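Local coordinates for protein polycyclic ketone monooxygenase (Myceliophthora thermophila, PDB 5MQ6) that catalyses the enantioselective Baeyer-Villiger oxidation of ketones, especially bulky polycyclic ones, to esters or lactones, with FAD as cofactor and NADPH bound beside it, at residues A[86-91]-A[118-122]; A[110-116]-A[176-181]; A[138-142]-A[159-163]. All blocks are in the same frame, centred on the assembly; numbering follows the deposited sequence.

Interaction 1: residues A[86-91]-A[118-122]. With FAD (flavin-adenine dinucleotide), chain B.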
loop_
_atom_site.group_PDB
_atom_site.type_symbol
_atom_site.label_atom_id
_atom_site.label_comp_id
_atom_site.label_asym_id
_atom_site.label_seq_id
_atom_site.Cartn_x
_atom_site.Cartn_y
_atom_site.Cartn_z
ATOM N N ALA A 86 -5.315 -8.525 9.505
ATOM C CA ALA A 86 -4.516 -8.786 10.643
ATOM C C ALA A 86 -3.060 -8.300 10.396
ATOM O O ALA A 86 -2.100 -8.722 11.070
ATOM C CB ALA A 86 -4.577 -10.262 10.928
ATOM N N GLY A 87 -2.915 -7.352 9.466
ATOM C CA GLY A 87 -1.653 -6.664 9.325
ATOM C C GLY A 87 -1.548 -5.557 10.374
ATOM O O GLY A 87 -2.313 -5.529 11.340
ATOM N N TYR A 88 -0.584 -4.648 10.194
ATOM C CA TYR A 88 -0.388 -3.526 11.123
ATOM C C TYR A 88 -1.654 -2.693 11.280
ATOM O O TYR A 88 -1.952 -2.207 12.363
ATOM C CB TYR A 88 0.776 -2.612 10.736
ATOM C CG TYR A 88 2.139 -3.196 10.972
ATOM C CD1 TYR A 88 2.382 -4.188 11.923
ATOM C CD2 TYR A 88 3.248 -2.714 10.278
ATOM C CE1 TYR A 88 3.696 -4.702 12.120
ATOM C CE2 TYR A 88 4.506 -3.204 10.510
ATOM C CZ TYR A 88 4.740 -4.187 11.428
ATOM O OH TYR A 88 6.018 -4.609 11.673
ATOM N N GLY A 89 -2.400 -2.522 10.217
ATOM C CA GLY A 89 -3.648 -1.802 10.329
ATOM C C GLY A 89 -4.698 -2.422 11.211
ATOM O O GLY A 89 -5.247 -1.772 12.071
ATOM N N GLY A 90 -5.032 -3.673 10.961
ATOM C CA GLY A 90 -5.963 -4.345 11.820
ATOM C C GLY A 90 -5.489 -4.506 13.237
ATOM O O GLY A 90 -6.294 -4.438 14.186
ATOM N N LEU A 91 -4.190 -4.767 13.398
ATOM C CA LEU A 91 -3.638 -4.772 14.751
ATOM C C LEU A 91 -3.849 -3.436 15.484
ATOM O O LEU A 91 -4.205 -3.446 16.655
ATOM C CB LEU A 91 -2.179 -5.151 14.756
ATOM C CG LEU A 91 -1.849 -6.606 14.413
ATOM C CD1 LEU A 91 -0.369 -6.650 14.110
ATOM C CD2 LEU A 91 -2.245 -7.493 15.588
ATOM N N PHE A 118 -0.502 -13.410 11.476
ATOM C CA PHE A 118 -0.465 -11.956 11.607
ATOM C C PHE A 118 0.582 -11.332 10.698
ATOM O O PHE A 118 1.585 -11.971 10.352
ATOM C CB PHE A 118 -0.177 -11.528 13.043
ATOM C CG PHE A 118 -1.256 -11.909 14.006
ATOM C CD1 PHE A 118 -2.383 -11.104 14.108
ATOM C CD2 PHE A 118 -1.142 -13.023 14.837
ATOM C CE1 PHE A 118 -3.405 -11.384 14.979
ATOM C CE2 PHE A 118 -2.184 -13.318 15.793
ATOM C CZ PHE A 118 -3.312 -12.483 15.817
ATOM N N GLY A 119 0.356 -10.075 10.349
ATOM C CA GLY A 119 1.394 -9.315 9.665
ATOM C C GLY A 119 1.014 -8.661 8.346
ATOM O O GLY A 119 1.674 -7.752 7.946
ATOM N N GLY A 120 -0.051 -9.142 7.682
ATOM C CA GLY A 120 -0.445 -8.646 6.387
ATOM C C GLY A 120 0.726 -8.684 5.374
ATOM O O GLY A 120 1.340 -9.751 5.129
ATOM N N THR A 121 1.009 -7.532 4.793
ATOM C CA THR A 121 2.201 -7.333 3.991
ATOM C C THR A 121 3.447 -8.148 4.438
ATOM O O THR A 121 4.103 -8.770 3.590
ATOM C CB THR A 121 2.567 -5.833 4.000
ATOM O OG1 THR A 121 1.498 -5.056 3.424
ATOM C CG2 THR A 121 3.847 -5.571 3.204
ATOM N N TRP A 122 3.743 -8.074 5.739
ATOM C CA TRP A 122 4.928 -8.707 6.349
ATOM C C TRP A 122 4.778 -10.233 6.597
ATOM O O TRP A 122 5.766 -10.900 6.947
ATOM C CB TRP A 122 5.367 -7.940 7.639
ATOM C CG TRP A 122 5.467 -6.471 7.304
ATOM C CD1 TRP A 122 4.678 -5.492 7.734
ATOM C CD2 TRP A 122 6.329 -5.886 6.318
ATOM N NE1 TRP A 122 4.987 -4.290 7.095
ATOM C CE2 TRP A 122 6.000 -4.512 6.226
ATOM C CE3 TRP A 122 7.328 -6.392 5.491
ATOM C CZ2 TRP A 122 6.640 -3.641 5.364
ATOM C CZ3 TRP A 122 7.996 -5.509 4.652
ATOM C CH2 TRP A 122 7.635 -4.144 4.584
HETATM P PA FAD B . -2.040 -5.197 4.796
HETATM O O1A FAD B . -2.138 -5.321 3.311
HETATM O O2A FAD B . -0.694 -5.239 5.497
HETATM O O5B FAD B . -2.948 -6.351 5.447
HETATM C C5B FAD B . -4.241 -6.559 4.987
HETATM C C4B FAD B . -4.527 -8.046 5.023
HETATM O O4B FAD B . -5.934 -8.200 4.756
HETATM C C3B FAD B . -3.788 -8.897 3.995
HETATM O O3B FAD B . -3.298 -10.064 4.603
HETATM C C2B FAD B . -4.848 -9.241 2.986
HETATM O O2B FAD B . -4.609 -10.470 2.343
HETATM C C1B FAD B . -6.086 -9.267 3.857
HETATM N N9A FAD B . -7.308 -9.133 3.104
HETATM C C8A FAD B . -7.608 -8.154 2.203
HETATM N N7A FAD B . -8.811 -8.411 1.701
HETATM C C5A FAD B . -9.306 -9.543 2.229
HETATM C C6A FAD B . -10.568 -10.292 2.094
HETATM N N6A FAD B . -11.559 -9.984 1.283
HETATM N N1A FAD B . -10.653 -11.326 2.890
HETATM C C2A FAD B . -9.663 -11.719 3.725
HETATM N N3A FAD B . -8.504 -11.134 3.920
HETATM C C4A FAD B . -8.290 -10.026 3.145
HETATM N N1 FAD B . 4.364 1.150 3.331
HETATM C C2 FAD B . 5.089 2.055 4.067
HETATM O O2 FAD B . 4.543 3.026 4.574
HETATM N N3 FAD B . 6.408 1.890 4.244
HETATM C C4 FAD B . 7.033 0.836 3.696
HETATM O O4 FAD B . 8.235 0.736 3.899
HETATM C C4X FAD B . 6.350 -0.191 2.889
HETATM N N5 FAD B . 6.958 -1.270 2.292
HETATM C C5X FAD B . 6.190 -2.128 1.576
HETATM C C6 FAD B . 6.808 -3.293 0.908
HETATM C C7 FAD B . 5.890 -4.165 0.151
HETATM C C7M FAD B . 6.411 -5.390 -0.566
HETATM C C8 FAD B . 4.428 -3.891 0.031
HETATM C C8M FAD B . 3.465 -4.789 -0.744
HETATM C C9 FAD B . 3.888 -2.786 0.659
HETATM C C9A FAD B . 4.709 -1.904 1.418
HETATM N N10 FAD B . 4.106 -0.783 2.013
HETATM C C10 FAD B . 4.913 0.068 2.774
HETATM C "C1'" FAD B . 2.647 -0.538 1.962
HETATM C "C2'" FAD B . 2.011 -1.500 3.051
HETATM O "O2'" FAD B . 0.958 -2.259 2.442
HETATM C "C3'" FAD B . 1.508 -0.778 4.348
HETATM O "O3'" FAD B . 2.606 -0.099 4.962
HETATM C "C4'" FAD B . 0.964 -1.667 5.492
HETATM O "O4'" FAD B . 1.738 -2.921 5.748
HETATM C "C5'" FAD B . -0.526 -1.983 5.247
HETATM O "O5'" FAD B . -1.078 -2.452 6.516
HETATM P P FAD B . -2.630 -2.901 6.394
HETATM O O1P FAD B . -2.873 -3.804 7.659
HETATM O O2P FAD B . -3.424 -1.621 6.100
HETATM O O3P FAD B . -2.736 -3.764 4.996
HETATM O O HOH W 1 0.903 -4.920 7.602
#
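Gly87 and Gly120 pass so close, CA to CA 3.7 Å, that their backbones touch directly. A CB on Gly120 would run into Gly87 CA and into FAD O2A, and one on Gly87 into FAD O1P. Gly87 is the N-cap of helix 88-99 and belongs to a GxGxxG sequence (Gly85, Gly87, Gly90), consistent with the dinucleotide-binding turn of a Rossmann fold. Each segment takes one phosphate of the cofactor: Gly89 N bonds FAD O1P at 2.9 Å, and Thr121 N bonds O2A. A straight bond (174°) from Gly119 N to Ala86 O, 2.9 Å long, joins the two turns. Nearer the phosphates, a water accepts from Tyr88 N at 3.0 Å and also lies beside Gly119 O and FAD O2A.

Further along, Tyr88 crosses Trp122 at about a right angle, Tyr88 CE2 lying 3.6 Å from Trp122 CD1 with the ring planes turned by 41°. Trp122 CG stands anti to its carbonyl carbon (chi1 -50°), which sets the indole between Tyr88 and the flavin, with CH2 3.7 Å from FAD N5; NE1 bonds Tyr139 OH. Putting an alanine here would probably open a gap between the tyrosine and the isoalloxazine and leave Tyr139 OH without its indole partner. Thr121 CG2 lies over one face of that indole and reaches FAD C8 at 3.6 Å.

Interaction 2: residues A[110-116]-A[176-181]. With FAD (flavin-adenine dinucleotide), chain B.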
loop_
_atom_site.group_PDB
_atom_site.type_symbol
_atom_site.label_atom_id
_atom_site.label_comp_id
_atom_site.label_asym_id
_atom_site.label_seq_id
_atom_site.Cartn_x
_atom_site.Cartn_y
_atom_site.Cartn_z
ATOM N N LEU A 110 -13.078 -10.470 16.552
ATOM C CA LEU A 110 -12.561 -11.442 15.647
ATOM C C LEU A 110 -11.883 -10.721 14.531
ATOM O O LEU A 110 -12.507 -9.941 13.832
ATOM C CB LEU A 110 -13.622 -12.432 15.121
ATOM C CG LEU A 110 -13.012 -13.553 14.239
ATOM C CD1 LEU A 110 -12.239 -14.542 15.082
ATOM C CD2 LEU A 110 -14.069 -14.294 13.437
ATOM N N MET A 111 -10.611 -11.037 14.357
ATOM C CA MET A 111 -9.826 -10.535 13.228
ATOM C C MET A 111 -9.859 -11.627 12.187
ATOM O O MET A 111 -9.712 -12.826 12.545
ATOM C CB MET A 111 -8.372 -10.192 13.619
ATOM C CG MET A 111 -8.284 -9.239 14.839
ATOM S SD MET A 111 -6.561 -8.956 15.339
ATOM C CE MET A 111 -6.132 -7.799 14.051
ATOM N N VAL A 112 -10.090 -11.228 10.935
ATOM C CA VAL A 112 -10.191 -12.174 9.824
ATOM C C VAL A 112 -9.232 -11.772 8.742
ATOM O O VAL A 112 -9.185 -10.605 8.308
ATOM C CB VAL A 112 -11.637 -12.252 9.257
ATOM C CG1 VAL A 112 -11.825 -13.351 8.192
ATOM C CG2 VAL A 112 -12.590 -12.518 10.421
ATOM N N ASP A 113 -8.481 -12.761 8.243
ATOM C CA ASP A 113 -7.466 -12.500 7.248
ATOM C C ASP A 113 -7.276 -13.774 6.414
ATOM O O ASP A 113 -7.242 -14.881 6.932
ATOM C CB ASP A 113 -6.166 -12.121 7.961
ATOM C CG ASP A 113 -5.170 -11.324 7.060
ATOM O OD1 ASP A 113 -5.077 -11.595 5.843
ATOM O OD2 ASP A 113 -4.468 -10.440 7.600
ATOM N N ALA A 114 -7.074 -13.596 5.136
ATOM C CA ALA A 114 -6.692 -14.649 4.189
ATOM C C ALA A 114 -5.280 -15.140 4.454
ATOM O O ALA A 114 -4.999 -16.244 4.163
ATOM C CB ALA A 114 -6.824 -14.152 2.745
ATOM N N ALA A 115 -4.389 -14.337 5.008
ATOM C CA ALA A 115 -3.069 -14.825 5.401
ATOM C C ALA A 115 -3.126 -15.908 6.420
ATOM O O ALA A 115 -4.099 -16.042 7.168
ATOM C CB ALA A 115 -2.213 -13.683 5.958
ATOM N N GLY A 116 -2.026 -16.642 6.539
ATOM C CA GLY A 116 -1.924 -17.743 7.535
ATOM C C GLY A 116 -1.545 -17.338 8.944
ATOM O O GLY A 116 -1.444 -18.176 9.896
ATOM N N LYS A 176 -7.975 -14.582 19.001
ATOM C CA LYS A 176 -9.067 -13.770 18.432
ATOM C C LYS A 176 -8.947 -13.518 16.911
ATOM O O LYS A 176 -9.401 -12.512 16.374
ATOM C CB LYS A 176 -9.058 -12.493 19.208
ATOM C CG LYS A 176 -9.348 -12.707 20.725
ATOM C CD LYS A 176 -9.305 -11.375 21.423
ATOM C CE LYS A 176 -9.853 -11.462 22.867
ATOM N NZ LYS A 176 -8.778 -11.426 23.796
ATOM N N ALA A 177 -8.336 -14.451 16.243
ATOM C CA ALA A 177 -8.086 -14.397 14.838
ATOM C C ALA A 177 -8.475 -15.652 14.086
ATOM O O ALA A 177 -8.259 -16.748 14.493
ATOM C CB ALA A 177 -6.626 -14.102 14.613
ATOM N N LEU A 178 -9.034 -15.441 12.920
ATOM C CA LEU A 178 -9.364 -16.447 12.017
ATOM C C LEU A 178 -8.533 -16.232 10.734
ATOM O O LEU A 178 -8.732 -15.283 9.978
ATOM C CB LEU A 178 -10.851 -16.414 11.757
ATOM C CG LEU A 178 -11.346 -17.286 10.623
ATOM C CD1 LEU A 178 -11.082 -18.803 10.948
ATOM C CD2 LEU A 178 -12.784 -16.945 10.354
ATOM N N PHE A 179 -7.622 -17.159 10.475
ATOM C CA PHE A 179 -6.692 -17.016 9.327
ATOM C C PHE A 179 -7.122 -17.925 8.170
ATOM O O PHE A 179 -8.132 -18.676 8.284
ATOM C CB PHE A 179 -5.237 -17.320 9.782
ATOM C CG PHE A 179 -4.714 -16.348 10.737
ATOM C CD1 PHE A 179 -4.559 -15.022 10.363
ATOM C CD2 PHE A 179 -4.419 -16.717 12.024
ATOM C CE1 PHE A 179 -4.087 -14.070 11.269
ATOM C CE2 PHE A 179 -3.930 -15.801 12.888
ATOM C CZ PHE A 179 -3.777 -14.451 12.513
ATOM N N ARG A 180 -6.385 -17.840 7.076
ATOM C CA ARG A 180 -6.683 -18.591 5.871
ATOM C C ARG A 180 -8.075 -18.325 5.338
ATOM O O ARG A 180 -8.627 -19.149 4.583
ATOM C CB ARG A 180 -6.521 -20.114 6.093
ATOM C CG ARG A 180 -5.158 -20.484 6.662
ATOM C CD ARG A 180 -5.052 -21.988 6.940
ATOM N NE ARG A 180 -5.980 -22.416 7.980
ATOM C CZ ARG A 180 -6.163 -23.674 8.371
ATOM N NH1 ARG A 180 -5.434 -24.625 7.871
ATOM N NH2 ARG A 180 -7.043 -23.981 9.300
ATOM N N SER A 181 -8.673 -17.205 5.716
ATOM C CA SER A 181 -10.054 -16.991 5.395
ATOM C C SER A 181 -10.302 -15.815 4.451
ATOM O O SER A 181 -9.952 -14.672 4.758
ATOM C CB SER A 181 -10.817 -16.837 6.698
ATOM O OG SER A 181 -10.751 -18.006 7.426
HETATM P PA FAD B . -2.040 -5.197 4.796
HETATM O O1A FAD B . -2.138 -5.321 3.311
HETATM O O2A FAD B . -0.694 -5.239 5.497
HETATM O O5B FAD B . -2.948 -6.351 5.447
HETATM C C5B FAD B . -4.241 -6.559 4.987
HETATM C C4B FAD B . -4.527 -8.046 5.023
HETATM O O4B FAD B . -5.934 -8.200 4.756
HETATM C C3B FAD B . -3.788 -8.897 3.995
HETATM O O3B FAD B . -3.298 -10.064 4.603
HETATM C C2B FAD B . -4.848 -9.241 2.986
HETATM O O2B FAD B . -4.609 -10.470 2.343
HETATM C C1B FAD B . -6.086 -9.267 3.857
HETATM N N9A FAD B . -7.308 -9.133 3.104
HETATM C C8A FAD B . -7.608 -8.154 2.203
HETATM N N7A FAD B . -8.811 -8.411 1.701
HETATM C C5A FAD B . -9.306 -9.543 2.229
HETATM C C6A FAD B . -10.568 -10.292 2.094
HETATM N N6A FAD B . -11.559 -9.984 1.283
HETATM N N1A FAD B . -10.653 -11.326 2.890
HETATM C C2A FAD B . -9.663 -11.719 3.725
HETATM N N3A FAD B . -8.504 -11.134 3.920
HETATM C C4A FAD B . -8.290 -10.026 3.145
HETATM N N1 FAD B . 4.364 1.150 3.331
HETATM C C2 FAD B . 5.089 2.055 4.067
HETATM O O2 FAD B . 4.543 3.026 4.574
HETATM N N3 FAD B . 6.408 1.890 4.244
HETATM C C4 FAD B . 7.033 0.836 3.696
HETATM O O4 FAD B . 8.235 0.736 3.899
HETATM C C4X FAD B . 6.350 -0.191 2.889
HETATM N N5 FAD B . 6.958 -1.270 2.292
HETATM C C5X FAD B . 6.190 -2.128 1.576
HETATM C C6 FAD B . 6.808 -3.293 0.908
HETATM C C7 FAD B . 5.890 -4.165 0.151
HETATM C C7M FAD B . 6.411 -5.390 -0.566
HETATM C C8 FAD B . 4.428 -3.891 0.031
HETATM C C8M FAD B . 3.465 -4.789 -0.744
HETATM C C9 FAD B . 3.888 -2.786 0.659
HETATM C C9A FAD B . 4.709 -1.904 1.418
HETATM N N10 FAD B . 4.106 -0.783 2.013
HETATM C C10 FAD B . 4.913 0.068 2.774
HETATM C "C1'" FAD B . 2.647 -0.538 1.962
HETATM C "C2'" FAD B . 2.011 -1.500 3.051
HETATM O "O2'" FAD B . 0.958 -2.259 2.442
HETATM C "C3'" FAD B . 1.508 -0.778 4.348
HETATM O "O3'" FAD B . 2.606 -0.099 4.962
HETATM C "C4'" FAD B . 0.964 -1.667 5.492
HETATM O "O4'" FAD B . 1.738 -2.921 5.748
HETATM C "C5'" FAD B . -0.526 -1.983 5.247
HETATM O "O5'" FAD B . -1.078 -2.452 6.516
HETATM P P FAD B . -2.630 -2.901 6.394
HETATM O O1P FAD B . -2.873 -3.804 7.659
HETATM O O2P FAD B . -3.424 -1.621 6.100
HETATM O O3P FAD B . -2.736 -3.764 4.996
#
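The second strand of the FAD-binding Rossmann fold, 109-112, pairs in parallel with the short strand 177-178 through Met111 and Ala177 and through Val112 and Leu178. The ladder is regular: Met111 N bonds Lys176 O at 2.8 Å, Leu178 N returns to Met111 O at 2.7 Å, and Asp113 N continues to Leu178 O. Met111 and Ala177 turn their side chains to one face of the sheet. On the other, Leu110 CD1 packs on Leu178 CB at 4.1 Å, and Leu178 continues onto Leu212 and Leu214 of strand 210-216.

Past the strands the two chains stay tied while they bend. Ser181 N bonds Asp113 O at 3.0 Å and Arg180 N bonds Ala115 O at 2.9 Å. Arg180 turns the chain here with a positive phi, which lets both its own N and Ser181 N face back toward 113-115, and Phe179 brings its ring edge to Asp113 CB.

The bend presents Asp113 to the cofactor. With CG anti to the backbone N (chi1 -159°), OD1 accepts from the ribose hydroxyl FAD O3B at 2.7 Å. The same oxygen takes Ala115 N from above the carboxylate plane, closing an Asx turn, and OD2 is occupied by Ala86 N; three bonds thus fix the carboxylate's rotation. Ala114 N bonds FAD N3A at 3.1 Å, a backbone contact to the adenine. An acidic residue at the end of the second strand, holding the adenosine ribose, is typical of FAD- and NAD-binding Rossmann folds.

Interaction 3: residues A[138-142]-A[159-163]. With FAD (flavin-adenine dinucleotide), chain B.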
loop_
_atom_site.group_PDB
_atom_site.type_symbol
_atom_site.label_atom_id
_atom_site.label_comp_id
_atom_site.label_asym_id
_atom_site.label_seq_id
_atom_site.Cartn_x
_atom_site.Cartn_y
_atom_site.Cartn_z
ATOM N N SER A 138 10.017 5.306 12.538
ATOM C CA SER A 138 8.839 6.032 12.080
ATOM C C SER A 138 7.724 5.122 11.623
ATOM O O SER A 138 6.555 5.482 11.743
ATOM C CB SER A 138 9.285 7.015 10.975
ATOM O OG SER A 138 10.063 8.080 11.635
ATOM N N TYR A 139 8.087 3.931 11.146
ATOM C CA TYR A 139 7.170 3.013 10.490
ATOM C C TYR A 139 6.579 1.958 11.416
ATOM O O TYR A 139 5.373 1.753 11.417
ATOM C CB TYR A 139 7.837 2.340 9.305
ATOM C CG TYR A 139 6.897 1.371 8.641
ATOM C CD1 TYR A 139 5.847 1.826 7.872
ATOM C CD2 TYR A 139 7.102 0.016 8.747
ATOM C CE1 TYR A 139 4.963 0.920 7.260
ATOM C CE2 TYR A 139 6.258 -0.902 8.186
ATOM C CZ TYR A 139 5.162 -0.457 7.452
ATOM O OH TYR A 139 4.326 -1.389 6.883
ATOM N N MET A 140 7.418 1.271 12.198
ATOM C CA MET A 140 6.916 0.188 13.053
ATOM C C MET A 140 5.918 0.757 14.085
ATOM O O MET A 140 6.202 1.705 14.772
ATOM C CB MET A 140 8.045 -0.563 13.691
ATOM C CG MET A 140 9.053 -1.064 12.627
ATOM S SD MET A 140 10.430 -2.004 13.326
ATOM C CE MET A 140 9.628 -3.512 13.889
ATOM N N PRO A 141 4.722 0.252 14.131
ATOM C CA PRO A 141 3.765 0.752 15.094
ATOM C C PRO A 141 4.039 0.442 16.528
ATOM O O PRO A 141 4.611 -0.595 16.852
ATOM C CB PRO A 141 2.468 0.030 14.771
ATOM C CG PRO A 141 2.744 -0.890 13.659
ATOM C CD PRO A 141 4.152 -0.694 13.165
ATOM N N LEU A 142 3.569 1.321 17.397
ATOM C CA LEU A 142 3.490 1.031 18.834
ATOM C C LEU A 142 4.843 0.737 19.441
ATOM O O LEU A 142 4.960 -0.077 20.366
ATOM C CB LEU A 142 2.496 -0.099 19.113
ATOM C CG LEU A 142 1.026 0.151 18.669
ATOM C CD1 LEU A 142 0.275 -1.200 18.557
ATOM C CD2 LEU A 142 0.352 1.121 19.613
ATOM N N GLU A 159 12.163 -8.994 11.002
ATOM C CA GLU A 159 11.958 -8.139 12.135
ATOM C C GLU A 159 10.522 -7.525 12.125
ATOM O O GLU A 159 9.907 -7.316 13.197
ATOM C CB GLU A 159 13.003 -7.066 12.109
ATOM C CG GLU A 159 12.869 -6.121 13.233
ATOM C CD GLU A 159 14.023 -5.163 13.367
ATOM O OE1 GLU A 159 14.605 -4.891 12.297
ATOM O OE2 GLU A 159 14.257 -4.678 14.531
ATOM N N LEU A 160 10.022 -7.267 10.924
ATOM C CA LEU A 160 8.710 -6.686 10.751
ATOM C C LEU A 160 7.595 -7.630 11.087
ATOM O O LEU A 160 6.609 -7.252 11.749
ATOM C CB LEU A 160 8.489 -6.094 9.341
ATOM C CG LEU A 160 9.354 -4.849 9.193
ATOM C CD1 LEU A 160 9.567 -4.483 7.749
ATOM C CD2 LEU A 160 8.863 -3.706 9.942
ATOM N N LEU A 161 7.761 -8.846 10.630
ATOM C CA LEU A 161 6.830 -9.900 10.952
ATOM C C LEU A 161 6.839 -10.248 12.474
ATOM O O LEU A 161 5.754 -10.362 13.142
ATOM C CB LEU A 161 7.118 -11.081 10.062
ATOM C CG LEU A 161 6.338 -12.362 10.308
ATOM C CD1 LEU A 161 4.874 -12.073 10.037
ATOM C CD2 LEU A 161 6.751 -13.451 9.298
ATOM N N GLU A 162 8.039 -10.343 13.039
ATOM C CA GLU A 162 8.143 -10.629 14.439
ATOM C C GLU A 162 7.437 -9.516 15.283
ATOM O O GLU A 162 6.818 -9.792 16.304
ATOM C CB GLU A 162 9.615 -10.856 14.818
ATOM C CG GLU A 162 9.927 -10.774 16.316
ATOM C CD GLU A 162 11.449 -10.782 16.574
ATOM O OE1 GLU A 162 12.061 -9.761 16.992
ATOM O OE2 GLU A 162 12.066 -11.812 16.305
ATOM N N HIS A 163 7.514 -8.265 14.839
ATOM C CA HIS A 163 6.885 -7.192 15.565
ATOM C C HIS A 163 5.343 -7.295 15.556
ATOM O O HIS A 163 4.710 -7.001 16.594
ATOM C CB HIS A 163 7.324 -5.869 15.060
ATOM C CG HIS A 163 6.815 -4.726 15.865
ATOM N ND1 HIS A 163 7.167 -4.527 17.195
ATOM C CD2 HIS A 163 6.051 -3.665 15.519
ATOM C CE1 HIS A 163 6.641 -3.400 17.632
ATOM N NE2 HIS A 163 5.976 -2.842 16.632
HETATM P PA FAD B . -2.040 -5.197 4.796
HETATM O O1A FAD B . -2.138 -5.321 3.311
HETATM O O2A FAD B . -0.694 -5.239 5.497
HETATM O O5B FAD B . -2.948 -6.351 5.447
HETATM C C5B FAD B . -4.241 -6.559 4.987
HETATM C C4B FAD B . -4.527 -8.046 5.023
HETATM O O4B FAD B . -5.934 -8.200 4.756
HETATM C C3B FAD B . -3.788 -8.897 3.995
HETATM O O3B FAD B . -3.298 -10.064 4.603
HETATM C C2B FAD B . -4.848 -9.241 2.986
HETATM O O2B FAD B . -4.609 -10.470 2.343
HETATM C C1B FAD B . -6.086 -9.267 3.857
HETATM N N9A FAD B . -7.308 -9.133 3.104
HETATM C C8A FAD B . -7.608 -8.154 2.203
HETATM N N7A FAD B . -8.811 -8.411 1.701
HETATM C C5A FAD B . -9.306 -9.543 2.229
HETATM C C6A FAD B . -10.568 -10.292 2.094
HETATM N N6A FAD B . -11.559 -9.984 1.283
HETATM N N1A FAD B . -10.653 -11.326 2.890
HETATM C C2A FAD B . -9.663 -11.719 3.725
HETATM N N3A FAD B . -8.504 -11.134 3.920
HETATM C C4A FAD B . -8.290 -10.026 3.145
HETATM N N1 FAD B . 4.364 1.150 3.331
HETATM C C2 FAD B . 5.089 2.055 4.067
HETATM O O2 FAD B . 4.543 3.026 4.574
HETATM N N3 FAD B . 6.408 1.890 4.244
HETATM C C4 FAD B . 7.033 0.836 3.696
HETATM O O4 FAD B . 8.235 0.736 3.899
HETATM C C4X FAD B . 6.350 -0.191 2.889
HETATM N N5 FAD B . 6.958 -1.270 2.292
HETATM C C5X FAD B . 6.190 -2.128 1.576
HETATM C C6 FAD B . 6.808 -3.293 0.908
HETATM C C7 FAD B . 5.890 -4.165 0.151
HETATM C C7M FAD B . 6.411 -5.390 -0.566
HETATM C C8 FAD B . 4.428 -3.891 0.031
HETATM C C8M FAD B . 3.465 -4.789 -0.744
HETATM C C9 FAD B . 3.888 -2.786 0.659
HETATM C C9A FAD B . 4.709 -1.904 1.418
HETATM N N10 FAD B . 4.106 -0.783 2.013
HETATM C C10 FAD B . 4.913 0.068 2.774
HETATM C "C1'" FAD B . 2.647 -0.538 1.962
HETATM C "C2'" FAD B . 2.011 -1.500 3.051
HETATM O "O2'" FAD B . 0.958 -2.259 2.442
HETATM C "C3'" FAD B . 1.508 -0.778 4.348
HETATM O "O3'" FAD B . 2.606 -0.099 4.962
HETATM C "C4'" FAD B . 0.964 -1.667 5.492
HETATM O "O4'" FAD B . 1.738 -2.921 5.748
HETATM C "C5'" FAD B . -0.526 -1.983 5.247
HETATM O "O5'" FAD B . -1.078 -2.452 6.516
HETATM P P FAD B . -2.630 -2.901 6.394
HETATM O O1P FAD B . -2.873 -3.804 7.659
HETATM O O2P FAD B . -3.424 -1.621 6.100
HETATM O O3P FAD B . -2.736 -3.764 4.996
#
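His163 NE2 donates to Pro141 O in a short bond of 2.6 Å that is close to ideal in shape. The N-H points almost straight at the oxygen (174°), the oxygen lies in the imidazole plane, and the nitrogen in turn lies in the carbonyl plane. The bond joins helix 157-170 to the turn that follows helix 136-139, in the FAD-binding part of the enzyme. At the other side of the ring, ND1 is bonded to Arg166 NH1, so both nitrogens are engaged and the ring is held against flipping. His163 CG stands anti to the backbone N (chi1 -174°), and this extended setting carries NE2 across to the turn.

Met140 packs beside the imidazole. Its chain runs out toward the helix and bends at its last torsion, bringing CE against His163 CB at 3.5 Å and near Glu159 O at 3.9 Å. SD stands above the imidazole face, though at a distance, and CG rests on Leu160 CD2 at 3.8 Å. Leu160 CD2 also comes in at the edge of the Tyr139 ring, 4.2 Å from Tyr139 CE2, so Leu160 separates the methionine from the cofactor side.

Tyr139 is the residue that meets FAD. One face of its ring looks onto FAD C4, offset toward the rim, while CE1 lies 3.4 Å from FAD C2. Its OH shares a hydrogen bond of 2.9 Å with the ribityl hydroxyl FAD O3'. Because NE2 carries a proton and ND1 faces an arginine donor, His163 is probably neutral, protonated on NE2 alone, and satisfies the buried Pro141 carbonyl without bringing in a charge.

The three contacts lie along the length of one FAD: interaction 2 holds the adenosine end, interaction 1 the pyrophosphate, and interaction 3 the ribityl chain and the flavin ring. Interaction 1 sits in the middle, its centre about 10 Å from the centres of both others. It meets interaction 2 where Ala86 N lies 2.8 Å from Asp113 OD2, and interaction 3 where Trp122 NE1 lies 3.0 Å from Tyr139 OH. Interactions 2 and 3 do not touch; their nearest atoms are about 8 Å apart, but strand 177-178 is the next element in the chain after helix 157-170. The NADPH lies at the flavin end, about 7 Å from the Trp122 side chain.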